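Local coordinates for ESX-5 secretion-associated protein EspG5 (Mycobacterium marinum, PDB 6VJ5) that acts as a specific chaperone for cognate PE/PPE proteins, preventing aggregation of PE/PPE dimers, and is required for secretion of some of them, at residues C[29-37]-C[108-119]. Residues are numbered along the deposited sequence; the frame is centred on the assembly and turned at random.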
loop_
_atom_site.group_PDB
_atom_site.type_symbol
_atom_site.label_atom_id
_atom_site.label_comp_id
_atom_site.label_asym_id
_atom_site.label_seq_id
_atom_site.Cartn_x
_atom_site.Cartn_y
_atom_site.Cartn_z
ATOM N N VAL C 29 -7.098 8.620 -9.048
ATOM C CA VAL C 29 -7.477 9.366 -10.241
ATOM C C VAL C 29 -7.196 8.451 -11.424
ATOM O O VAL C 29 -6.986 7.244 -11.249
ATOM C CB VAL C 29 -6.718 10.697 -10.351
ATOM C CG1 VAL C 29 -7.179 11.638 -9.250
ATOM C CG2 VAL C 29 -5.224 10.464 -10.279
ATOM N N ALA C 30 -7.170 9.008 -12.626
ATOM C CA ALA C 30 -6.860 8.216 -13.804
ATOM C C ALA C 30 -5.540 7.472 -13.596
ATOM O O ALA C 30 -4.557 8.083 -13.149
ATOM C CB ALA C 30 -6.770 9.107 -15.041
ATOM N N PRO C 31 -5.479 6.174 -13.890
ATOM C CA PRO C 31 -4.195 5.461 -13.768
ATOM C C PRO C 31 -3.107 6.030 -14.659
ATOM O O PRO C 31 -1.921 5.875 -14.342
ATOM C CB PRO C 31 -4.549 4.018 -14.159
ATOM C CG PRO C 31 -5.802 4.134 -14.988
ATOM C CD PRO C 31 -6.550 5.326 -14.451
ATOM N N GLU C 32 -3.466 6.692 -15.763
ATOM C CA GLU C 32 -2.450 7.177 -16.694
ATOM C C GLU C 32 -1.573 8.259 -16.075
ATOM O O GLU C 32 -0.426 8.439 -16.500
ATOM C CB GLU C 32 -3.108 7.709 -17.966
ATOM C CG GLU C 32 -3.733 6.639 -18.841
ATOM C CD GLU C 32 -5.121 6.255 -18.395
ATOM O OE1 GLU C 32 -5.574 6.790 -17.366
ATOM O OE2 GLU C 32 -5.758 5.424 -19.075
ATOM N N LEU C 33 -2.088 8.997 -15.094
ATOM C CA LEU C 33 -1.258 9.950 -14.367
ATOM C C LEU C 33 -0.272 9.263 -13.436
ATOM O O LEU C 33 0.656 9.920 -12.947
ATOM C CB LEU C 33 -2.144 10.900 -13.570
ATOM C CG LEU C 33 -3.030 11.805 -14.424
ATOM C CD1 LEU C 33 -4.202 12.309 -13.616
ATOM C CD2 LEU C 33 -2.197 12.958 -14.958
ATOM N N ARG C 34 -0.471 7.970 -13.175
ATOM C CA ARG C 34 0.479 7.149 -12.432
ATOM C C ARG C 34 0.926 7.839 -11.146
ATOM O O ARG C 34 2.119 7.990 -10.869
ATOM C CB ARG C 34 1.671 6.794 -13.318
ATOM C CG ARG C 34 2.513 5.648 -12.808
ATOM C CD ARG C 34 3.515 5.202 -13.858
ATOM N NE ARG C 34 2.945 4.286 -14.844
ATOM C CZ ARG C 34 3.662 3.659 -15.772
ATOM N NH1 ARG C 34 4.968 3.860 -15.834
ATOM N NH2 ARG C 34 3.079 2.839 -16.636
ATOM N N CYS C 35 -0.046 8.247 -10.340
ATOM C CA CYS C 35 0.260 8.791 -9.027
ATOM C C CYS C 35 0.205 7.694 -7.972
ATOM O O CYS C 35 -0.308 6.597 -8.205
ATOM C CB CYS C 35 -0.713 9.909 -8.675
ATOM S SG CYS C 35 -0.552 11.337 -9.753
ATOM N N ARG C 36 0.762 7.992 -6.808
ATOM C CA ARG C 36 0.656 7.063 -5.693
ATOM C C ARG C 36 -0.807 6.987 -5.270
ATOM O O ARG C 36 -1.474 8.025 -5.182
ATOM C CB ARG C 36 1.526 7.505 -4.521
ATOM C CG ARG C 36 2.473 6.412 -4.023
ATOM C CD ARG C 36 3.103 6.789 -2.687
ATOM N NE ARG C 36 3.714 8.116 -2.715
ATOM C CZ ARG C 36 4.016 8.824 -1.629
ATOM N NH1 ARG C 36 4.566 10.024 -1.750
ATOM N NH2 ARG C 36 3.760 8.336 -0.421
ATOM N N PRO C 37 -1.356 5.797 -5.044
ATOM C CA PRO C 37 -2.707 5.725 -4.482
ATOM C C PRO C 37 -2.701 6.257 -3.059
ATOM O O PRO C 37 -1.699 6.172 -2.343
ATOM C CB PRO C 37 -3.045 4.231 -4.529
ATOM C CG PRO C 37 -1.718 3.542 -4.509
ATOM C CD PRO C 37 -0.742 4.464 -5.205
ATOM N N SER C 108 7.327 1.604 -9.623
ATOM C CA SER C 108 7.830 2.942 -9.890
ATOM C C SER C 108 6.721 3.817 -10.457
ATOM O O SER C 108 5.936 3.385 -11.301
ATOM C CB SER C 108 9.001 2.877 -10.871
ATOM O OG SER C 108 9.528 4.168 -11.113
ATOM N N ARG C 109 6.647 5.049 -9.979
ATOM C CA ARG C 109 5.697 6.007 -10.525
ATOM C C ARG C 109 6.300 6.824 -11.661
ATOM O O ARG C 109 5.616 7.692 -12.213
ATOM C CB ARG C 109 5.186 6.923 -9.411
ATOM C CG ARG C 109 4.639 6.169 -8.187
ATOM C CD ARG C 109 3.240 5.606 -8.428
ATOM N NE ARG C 109 3.236 4.305 -9.095
ATOM C CZ ARG C 109 2.134 3.694 -9.523
ATOM N NH1 ARG C 109 0.950 4.271 -9.354
ATOM N NH2 ARG C 109 2.209 2.512 -10.124
ATOM N N ASP C 110 7.554 6.561 -12.033
ATOM C CA ASP C 110 8.154 7.265 -13.154
ATOM C C ASP C 110 7.429 6.913 -14.451
ATOM O O ASP C 110 6.792 5.861 -14.577
ATOM C CB ASP C 110 9.633 6.910 -13.316
ATOM C CG ASP C 110 10.499 7.444 -12.197
ATOM O OD1 ASP C 110 10.128 8.456 -11.559
ATOM O OD2 ASP C 110 11.572 6.845 -11.974
ATOM N N ILE C 111 7.549 7.804 -15.423
ATOM C CA ILE C 111 7.116 7.533 -16.793
ATOM C C ILE C 111 8.308 7.769 -17.701
ATOM O O ILE C 111 9.286 8.435 -17.314
ATOM C CB ILE C 111 5.903 8.403 -17.196
ATOM C CG1 ILE C 111 6.206 9.891 -17.036
ATOM C CG2 ILE C 111 4.679 8.033 -16.372
ATOM C CD1 ILE C 111 5.073 10.790 -17.508
ATOM N N PRO C 112 8.278 7.230 -18.923
ATOM C CA PRO C 112 9.423 7.406 -19.828
ATOM C C PRO C 112 9.659 8.876 -20.145
ATOM O O PRO C 112 8.719 9.648 -20.334
ATOM C CB PRO C 112 9.016 6.615 -21.078
ATOM C CG PRO C 112 7.996 5.619 -20.584
ATOM C CD PRO C 112 7.244 6.348 -19.496
ATOM N N ASP C 113 10.938 9.254 -20.217
ATOM C CA ASP C 113 11.286 10.652 -20.459
ATOM C C ASP C 113 10.755 11.166 -21.792
ATOM O O ASP C 113 10.650 12.385 -21.973
ATOM C CB ASP C 113 12.806 10.845 -20.416
ATOM C CG ASP C 113 13.343 10.998 -19.003
ATOM O OD1 ASP C 113 12.564 11.385 -18.106
ATOM O OD2 ASP C 113 14.545 10.734 -18.789
ATOM N N ASN C 114 10.424 10.278 -22.726
ATOM C CA ASN C 114 9.911 10.678 -24.028
ATOM C C ASN C 114 8.389 10.724 -24.073
ATOM O O ASN C 114 7.820 10.886 -25.160
ATOM C CB ASN C 114 10.406 9.715 -25.112
ATOM C CG ASN C 114 9.687 8.376 -25.072
ATOM O OD1 ASN C 114 9.487 7.803 -24.003
ATOM N ND2 ASN C 114 9.288 7.878 -26.236
ATOM N N GLU C 115 7.719 10.577 -22.931
ATOM C CA GLU C 115 6.274 10.405 -22.882
ATOM C C GLU C 115 5.623 11.583 -22.170
ATOM O O GLU C 115 6.163 12.116 -21.196
ATOM C CB GLU C 115 5.905 9.088 -22.179
ATOM C CG GLU C 115 4.698 8.386 -22.775
ATOM C CD GLU C 115 4.429 7.027 -22.152
ATOM O OE1 GLU C 115 3.427 6.899 -21.423
ATOM O OE2 GLU C 115 5.210 6.083 -22.400
ATOM N N PHE C 116 4.465 11.984 -22.686
ATOM C CA PHE C 116 3.640 13.061 -22.154
ATOM C C PHE C 116 2.224 12.505 -22.058
ATOM O O PHE C 116 1.732 11.894 -23.012
ATOM C CB PHE C 116 3.714 14.296 -23.062
ATOM C CG PHE C 116 5.108 14.591 -23.572
ATOM C CD1 PHE C 116 5.581 13.987 -24.731
ATOM C CD2 PHE C 116 5.948 15.466 -22.894
ATOM C CE1 PHE C 116 6.865 14.251 -25.205
ATOM C CE2 PHE C 116 7.232 15.735 -23.365
ATOM C CZ PHE C 116 7.688 15.126 -24.522
ATOM N N ARG C 117 1.577 12.689 -20.910
ATOM C CA ARG C 117 0.303 12.031 -20.630
ATOM C C ARG C 117 -0.767 13.071 -20.344
ATOM O O ARG C 117 -0.622 13.879 -19.420
ATOM C CB ARG C 117 0.436 11.063 -19.452
ATOM C CG ARG C 117 0.841 9.649 -19.861
ATOM C CD ARG C 117 1.816 9.005 -18.873
ATOM N NE ARG C 117 2.175 7.658 -19.311
ATOM C CZ ARG C 117 1.578 6.541 -18.898
ATOM N NH1 ARG C 117 0.592 6.590 -18.010
ATOM N NH2 ARG C 117 1.978 5.370 -19.371
ATOM N N VAL C 118 -1.842 13.034 -21.130
ATOM C CA VAL C 118 -2.925 14.011 -21.069
ATOM C C VAL C 118 -4.225 13.284 -20.741
ATOM O O VAL C 118 -4.663 12.409 -21.499
ATOM C CB VAL C 118 -3.069 14.784 -22.391
ATOM C CG1 VAL C 118 -4.317 15.655 -22.356
ATOM C CG2 VAL C 118 -1.835 15.612 -22.679
ATOM N N VAL C 119 -4.862 13.676 -19.641
ATOM C CA VAL C 119 -6.174 13.168 -19.261
ATOM C C VAL C 119 -7.162 14.327 -19.265
ATOM O O VAL C 119 -6.901 15.378 -18.669
ATOM C CB VAL C 119 -6.141 12.478 -17.885
ATOM C CG1 VAL C 119 -7.521 11.973 -17.508
ATOM C CG2 VAL C 119 -5.145 11.334 -17.901
HETATM O O HOH W 1 0.113 3.985 -16.028
#
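V119 meets A30 and L33 where the 3-10 segment 31-33 lies against strand 115-123 of the central antiparallel sheet of the EspG fold. This is the buried, apolar end: V119 turns both methyls to A30 and L33, CG1 standing 3.9 Å from A30 CB and CG2 4.1 Å from L33 CG. Two residues earlier on the strand, with its CB on the same side, R117 donates from NH1 to E32 O over 2.6 Å, in the carbonyl plane on a lone pair. E115 helps hold that guanidinium, its OE1 accepting from R117 NE at 2.6 Å in a salt bridge. The other end is polar: S108, R109 and D110 keep partial exposure, as does R34 across from them. R34, with CG anti to its N (chi1 -163°), bends at chi3, and its NH1 bonds D110 O at 3.0 Å and also G97 O. R34 NH2 lies 3.9 Å from R117 NH2, their planes turned by 51°. An acidic side chain of another protein's chain forms a salt bridge with R109 NH1, placing this end at the assembly interface. R34 CG sits 3.8 Å above the centre of the R109 guanidinium, while R109 NH1 reaches C35 O at 2.9 Å from above the carbonyl plane.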